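Local atomic coordinates of ripening-associated protein (Musa acuminata, PDB entry 4PIT), a protein that binds mannose-containing carbohydrates, such as dimannose, in two sugar pockets of a jacalin-like lectin domain. Residues M20-S28 / V42-R53. The protein carries 1 engineered substitution. Sequence-based numbering, arbitrary orientation.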
ATOM      1  N   MET B  20      -5.916  15.844  -5.009  1.00 10.08           N
ATOM      2  CA  MET B  20      -7.370  16.088  -4.992  1.00 11.08           C
ATOM      3  C   MET B  20      -7.872  16.360  -3.576  1.00 14.22           C
ATOM      4  O   MET B  20      -8.903  17.001  -3.389  1.00 13.23           O
ATOM      5  CB  MET B  20      -7.990  14.794  -5.530  1.00 15.51           C
ATOM      6  CG  MET B  20      -9.334  14.863  -6.050  1.00 20.66           C
ATOM      7  SD  MET B  20      -9.654  13.097  -6.430  1.00 23.37           S
ATOM      8  CE  MET B  20     -11.380  13.109  -5.982  1.00 20.50           C
ATOM      9  N   GLY B  21      -7.196  15.801  -2.583  1.00 10.64           N
ATOM     10  CA  GLY B  21      -7.681  15.857  -1.217  1.00 11.71           C
ATOM     11  C   GLY B  21      -8.673  14.729  -0.986  1.00 13.52           C
ATOM     12  O   GLY B  21      -9.068  14.013  -1.909  1.00 12.51           O
ATOM     13  N   PRO B  22      -9.161  14.637   0.268  1.00 15.83           N
ATOM     14  CA  PRO B  22     -10.065  13.543   0.646  1.00 16.22           C
ATOM     15  C   PRO B  22     -11.529  13.922   0.834  1.00 19.38           C
ATOM     16  O   PRO B  22     -12.274  13.106   1.362  1.00 18.99           O
ATOM     17  CB  PRO B  22      -9.520  13.182   2.022  1.00 18.59           C
ATOM     18  CG  PRO B  22      -9.131  14.493   2.607  1.00 22.50           C
ATOM     19  CD  PRO B  22      -8.729  15.404   1.444  1.00 18.22           C
ATOM     20  N   ALA B  23     -11.933  15.139   0.462  1.00 14.40           N
ATOM     21  CA  ALA B  23     -13.274  15.602   0.797  1.00 14.84           C
ATOM     22  C   ALA B  23     -14.379  15.257  -0.186  1.00 16.67           C
ATOM     23  O   ALA B  23     -15.560  15.440   0.160  1.00 16.05           O
ATOM     24  CB  ALA B  23     -13.243  17.108   0.975  1.00 15.17           C
ATOM     25  N   TYR B  24     -14.038  14.807  -1.398  1.00 14.49           N
ATOM     26  CA  TYR B  24     -15.044  14.651  -2.448  1.00 13.94           C
ATOM     27  C   TYR B  24     -15.542  13.243  -2.590  1.00 17.16           C
ATOM     28  O   TYR B  24     -14.882  12.301  -2.122  1.00 17.86           O
ATOM     29  CB  TYR B  24     -14.408  15.076  -3.780  1.00 14.88           C
ATOM     30  CG  TYR B  24     -13.736  16.432  -3.760  1.00 14.94           C
ATOM     31  CD1 TYR B  24     -14.369  17.542  -3.199  1.00 16.45           C
ATOM     32  CD2 TYR B  24     -12.507  16.626  -4.366  1.00 15.91           C
ATOM     33  CE1 TYR B  24     -13.747  18.792  -3.173  1.00 17.27           C
ATOM     34  CE2 TYR B  24     -11.899  17.881  -4.388  1.00 15.68           C
ATOM     35  CZ  TYR B  24     -12.515  18.955  -3.777  1.00 16.74           C
ATOM     36  OH  TYR B  24     -11.873  20.175  -3.774  1.00 17.50           O
ATOM     37  N   ARG B  25     -16.718  13.100  -3.236  1.00 12.84           N
ATOM     38  CA  ARG B  25     -17.260  11.774  -3.494  1.00 12.81           C
ATOM     39  C   ARG B  25     -16.868  11.363  -4.916  1.00 12.81           C
ATOM     40  O   ARG B  25     -17.402  11.905  -5.886  1.00 11.25           O
ATOM     41  CB  ARG B  25     -18.773  11.739  -3.330  1.00 12.29           C
ATOM     42  CG  ARG B  25     -19.292  10.333  -3.597  1.00 17.87           C
ATOM     43  CD  ARG B  25     -20.793  10.271  -3.562  1.00 21.25           C
ATOM     44  NE  ARG B  25     -21.251   8.912  -3.819  1.00 26.90           N
ATOM     45  CZ  ARG B  25     -22.518   8.524  -3.708  1.00 47.48           C
ATOM     46  NH1 ARG B  25     -23.458   9.396  -3.354  1.00 37.00           N
ATOM     47  NH2 ARG B  25     -22.856   7.267  -3.957  1.00 34.60           N
ATOM     48  N   ILE B  26     -15.970  10.392  -5.040  1.00 12.26           N
ATOM     49  CA  ILE B  26     -15.566   9.910  -6.367  1.00 11.43           C
ATOM     50  C   ILE B  26     -16.748   9.197  -6.982  1.00 14.90           C
ATOM     51  O   ILE B  26     -17.295   8.280  -6.334  1.00 15.38           O
ATOM     52  CB  ILE B  26     -14.351   8.969  -6.288  1.00 13.57           C
ATOM     53  CG1 ILE B  26     -13.101   9.686  -5.772  1.00 13.34           C
ATOM     54  CG2 ILE B  26     -14.065   8.297  -7.635  1.00 13.58           C
ATOM     55  CD1 ILE B  26     -12.111   8.643  -5.123  1.00 19.27           C
ATOM     56  N   ILE B  27     -17.116   9.561  -8.232  1.00 11.48           N
ATOM     57  CA  ILE B  27     -18.205   8.826  -8.896  1.00 11.97           C
ATOM     58  C   ILE B  27     -17.679   8.025 -10.091  1.00 14.54           C
ATOM     59  O   ILE B  27     -18.284   7.009 -10.424  1.00 13.62           O
ATOM     60  CB  ILE B  27     -19.398   9.716  -9.251  1.00 16.08           C
ATOM     61  CG1 ILE B  27     -19.049  10.816 -10.237  1.00 16.01           C
ATOM     62  CG2 ILE B  27     -20.049  10.279  -7.956  1.00 17.49           C
ATOM     63  CD1 ILE B  27     -20.360  11.476 -10.928  1.00 19.68           C
ATOM     64  N   SER B  28     -16.569   8.448 -10.735  1.00 10.69           N
ATOM     65  CA  SER B  28     -15.996   7.655 -11.812  1.00 10.38           C
ATOM     66  C   SER B  28     -14.538   8.026 -12.012  1.00 11.72           C
ATOM     67  O   SER B  28     -14.087   9.117 -11.624  1.00 11.48           O
ATOM     68  CB  SER B  28     -16.771   7.781 -13.116  1.00 14.56           C
ATOM     69  OG  SER B  28     -16.713   9.093 -13.633  1.00 18.90           O
ATOM     70  N   VAL B  42     -10.671  12.169 -13.045  1.00  9.65           N
ATOM     71  CA  VAL B  42     -11.405  11.777 -11.858  1.00  8.92           C
ATOM     72  C   VAL B  42     -12.619  12.649 -11.816  1.00 11.37           C
ATOM     73  O   VAL B  42     -12.488  13.886 -11.875  1.00 10.93           O
ATOM     74  CB  VAL B  42     -10.598  11.878 -10.537  1.00  9.92           C
ATOM     75  CG1 VAL B  42     -11.424  11.446  -9.326  1.00 10.18           C
ATOM     76  CG2 VAL B  42      -9.266  11.094 -10.618  1.00 10.05           C
ATOM     77  N   THR B  43     -13.811  12.025 -11.762  1.00  9.77           N
ATOM     78  CA  THR B  43     -15.071  12.779 -11.691  1.00 10.35           C
ATOM     79  C   THR B  43     -15.646  12.573 -10.319  1.00 11.83           C
ATOM     80  O   THR B  43     -15.729  11.432  -9.843  1.00 10.96           O
ATOM     81  CB  THR B  43     -16.041  12.357 -12.819  1.00 13.87           C
ATOM     82  OG1 THR B  43     -15.420  12.590 -14.096  1.00 11.77           O
ATOM     83  CG2 THR B  43     -17.368  13.156 -12.788  1.00 13.27           C
ATOM     84  N   PHE B  44     -16.040  13.676  -9.677  1.00 10.33           N
ATOM     85  CA  PHE B  44     -16.540  13.597  -8.324  1.00 10.39           C
ATOM     86  C   PHE B  44     -17.671  14.577  -8.106  1.00 13.34           C
ATOM     87  O   PHE B  44     -17.864  15.496  -8.916  1.00 12.83           O
ATOM     88  CB  PHE B  44     -15.391  13.894  -7.339  1.00 12.04           C
ATOM     89  CG  PHE B  44     -14.755  15.255  -7.523  1.00 13.89           C
ATOM     90  CD1 PHE B  44     -15.304  16.384  -6.916  1.00 16.21           C
ATOM     91  CD2 PHE B  44     -13.611  15.404  -8.301  1.00 16.68           C
ATOM     92  CE1 PHE B  44     -14.735  17.654  -7.111  1.00 17.88           C
ATOM     93  CE2 PHE B  44     -13.033  16.670  -8.471  1.00 20.10           C
ATOM     94  CZ  PHE B  44     -13.588  17.769  -7.858  1.00 17.39           C
ATOM     95  N   THR B  45     -18.428  14.372  -7.030  1.00 11.99           N
ATOM     96  CA  THR B  45     -19.486  15.291  -6.636  1.00 12.13           C
ATOM     97  C   THR B  45     -19.141  15.875  -5.284  1.00 15.28           C
ATOM     98  O   THR B  45     -18.465  15.249  -4.447  1.00 14.95           O
ATOM     99  CB  THR B  45     -20.872  14.618  -6.626  1.00 17.04           C
ATOM    100  OG1 THR B  45     -20.853  13.577  -5.659  1.00 18.79           O
ATOM    101  CG2 THR B  45     -21.290  14.063  -8.001  1.00 20.24           C
ATOM    102  N   TYR B  46     -19.626  17.086  -5.054  1.00 15.35           N
ATOM    103  CA  TYR B  46     -19.384  17.799  -3.802  1.00 15.64           C
ATOM    104  C   TYR B  46     -20.444  18.847  -3.711  1.00 17.34           C
ATOM    105  O   TYR B  46     -20.568  19.639  -4.640  1.00 16.28           O
ATOM    106  CB  TYR B  46     -17.970  18.412  -3.803  1.00 16.11           C
ATOM    107  CG  TYR B  46     -17.502  18.983  -2.482  1.00 16.65           C
ATOM    108  CD1 TYR B  46     -17.487  18.202  -1.326  1.00 17.83           C
ATOM    109  CD2 TYR B  46     -16.941  20.256  -2.415  1.00 16.92           C
ATOM    110  CE1 TYR B  46     -16.992  18.705  -0.119  1.00 18.22           C
ATOM    111  CE2 TYR B  46     -16.440  20.764  -1.217  1.00 17.91           C
ATOM    112  CZ  TYR B  46     -16.459  19.981  -0.075  1.00 21.53           C
ATOM    113  OH  TYR B  46     -15.972  20.502   1.102  1.00 23.66           O
ATOM    114  N   TYR B  47     -21.272  18.810  -2.640  1.00 17.00           N
ATOM    115  CA  TYR B  47     -22.382  19.754  -2.468  1.00 15.79           C
ATOM    116  C   TYR B  47     -23.293  19.878  -3.727  1.00 20.24           C
ATOM    117  O   TYR B  47     -23.663  20.985  -4.138  1.00 20.71           O
ATOM    118  CB  TYR B  47     -21.840  21.134  -2.058  1.00 15.10           C
ATOM    119  CG  TYR B  47     -21.434  21.186  -0.600  1.00 16.02           C
ATOM    120  CD1 TYR B  47     -20.143  20.855  -0.201  1.00 17.39           C
ATOM    121  CD2 TYR B  47     -22.336  21.588   0.381  1.00 17.69           C
ATOM    122  CE1 TYR B  47     -19.751  20.942   1.138  1.00 18.94           C
ATOM    123  CE2 TYR B  47     -21.957  21.684   1.719  1.00 18.72           C
ATOM    124  CZ  TYR B  47     -20.667  21.348   2.097  1.00 20.94           C
ATOM    125  OH  TYR B  47     -20.299  21.431   3.424  1.00 22.44           O
ATOM    126  N   GLY B  48     -23.608  18.736  -4.342  1.00 18.62           N
ATOM    127  CA  GLY B  48     -24.469  18.681  -5.517  1.00 19.94           C
ATOM    128  C   GLY B  48     -23.868  19.111  -6.849  1.00 24.51           C
ATOM    129  O   GLY B  48     -24.583  19.163  -7.851  1.00 25.52           O
ATOM    130  N   LYS B  49     -22.562  19.426  -6.882  1.00 20.33           N
ATOM    131  CA  LYS B  49     -21.892  19.833  -8.114  1.00 19.84           C
ATOM    132  C   LYS B  49     -20.973  18.719  -8.586  1.00 21.06           C
ATOM    133  O   LYS B  49     -20.287  18.124  -7.761  1.00 21.94           O
ATOM    134  CB  LYS B  49     -21.095  21.124  -7.893  1.00 22.84           C
ATOM    135  N   THR B  50     -20.960  18.450  -9.890  1.00 15.90           N
ATOM    136  CA  THR B  50     -20.108  17.435 -10.505  1.00 14.62           C
ATOM    137  C   THR B  50     -18.942  18.145 -11.185  1.00 18.43           C
ATOM    138  O   THR B  50     -19.148  19.121 -11.915  1.00 18.50           O
ATOM    139  CB  THR B  50     -20.904  16.569 -11.482  1.00 18.76           C
ATOM    140  OG1 THR B  50     -22.008  15.990 -10.786  1.00 19.33           O
ATOM    141  CG2 THR B  50     -20.066  15.414 -12.059  1.00 22.82           C
ATOM    142  N   GLU B  51     -17.711  17.653 -10.948  1.00 13.19           N
ATOM    143  CA  GLU B  51     -16.502  18.222 -11.542  1.00 12.52           C
ATOM    144  C   GLU B  51     -15.626  17.093 -12.021  1.00 12.36           C
ATOM    145  O   GLU B  51     -15.621  16.025 -11.409  1.00 11.86           O
ATOM    146  CB  GLU B  51     -15.761  19.077 -10.494  1.00 14.15           C
ATOM    147  CG  GLU B  51     -14.538  19.841 -11.002  1.00 27.32           C
ATOM    148  CD  GLU B  51     -13.805  20.676  -9.965  1.00 43.42           C
ATOM    149  OE1 GLU B  51     -14.483  21.256  -9.083  1.00 45.33           O
ATOM    150  OE2 GLU B  51     -12.562  20.799 -10.067  1.00 25.08           O
ATOM    151  N   THR B  52     -14.823  17.354 -13.035  1.00 11.02           N
ATOM    152  CA  THR B  52     -13.832  16.387 -13.536  1.00  9.00           C
ATOM    153  C   THR B  52     -12.483  17.042 -13.551  1.00 11.52           C
ATOM    154  O   THR B  52     -12.353  18.166 -14.046  1.00 12.08           O
ATOM    155  CB  THR B  52     -14.204  15.881 -14.955  1.00 12.53           C
ATOM    156  OG1 THR B  52     -15.470  15.196 -14.901  1.00 13.09           O
ATOM    157  CG2 THR B  52     -13.135  14.943 -15.560  1.00 13.44           C
ATOM    158  N   ARG B  53     -11.473  16.361 -12.977  1.00  9.25           N
ATOM    159  CA  ARG B  53     -10.099  16.844 -13.055  1.00  8.50           C
ATOM    160  C   ARG B  53      -9.313  15.859 -13.865  1.00  9.78           C
ATOM    161  O   ARG B  53      -9.439  14.648 -13.624  1.00  9.99           O
ATOM    162  CB  ARG B  53      -9.484  17.016 -11.652  1.00 10.22           C
ATOM    163  CG  ARG B  53     -10.194  18.130 -10.889  1.00 10.71           C
ATOM    164  CD  ARG B  53      -9.619  18.383  -9.529  1.00 13.54           C
ATOM    165  NE  ARG B  53     -10.453  19.350  -8.807  1.00 17.85           N
ATOM    166  CZ  ARG B  53     -10.192  19.797  -7.586  1.00 22.45           C
ATOM    167  NH1 ARG B  53     -11.025  20.653  -6.994  1.00 18.45           N
ATOM    168  NH2 ARG B  53      -9.122  19.361  -6.927  1.00 17.47           N
TER
HETATM  169  O   HOH W   1      -9.079  19.850  -4.128  1.00 25.41           O
HETATM  170  O   HOH W   2     -14.009  10.612 -15.104  1.00 24.50           O
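Tyr24 lays one ring face over Phe44 in an offset stack. The centroids are 4.2 Å apart and the planes lie within 8° of parallel. Phe44 CG sits between its backbone N and carbonyl carbon (chi1 59°), which brings the ring up beside that of Tyr24, both side chains pointing the same way. An edge of Tyr24 also meets Tyr46. Tyr24 CD1 comes to 3.5 Å from Tyr46 CG, off-centre over the ring face, in an edge-to-face pair with planes at 74°. Tyr24 CE2 lies over one face of the Arg53 guanidinium; the two planes are steeply inclined. Glu51 OE2 lies near the guanidinium plane and takes a salt bridge from Arg53 NE (2.9 Å); NE meets it from above the carboxylate plane. One water bonds Met20 O, Tyr24 OH and Arg53 NH2, tying the loop to the outer strand. The hairpin of strands 25-33 and 37-46, in one of the three four-stranded sheets of the jacalin-type beta-prism, carries the cluster with the loop before it. Arg25 and Thr45 exchange two backbone hydrogen bonds. Further along, a classic beta bulge sets Ile27 and Ser28 against Thr43, whose O accepts from Ile27 N (2.8 Å) and Ser28 N (3.2 Å). Met20 CE reaches Val42 CG1 at 3.7 Å. Ile26 and Val42, with Met20 of the preceding loop, touch Phe124 in another sheet. Ile27 CD1 touches the CG2 methyls of Thr43 and Thr45, on the sheet face opposite Phe44.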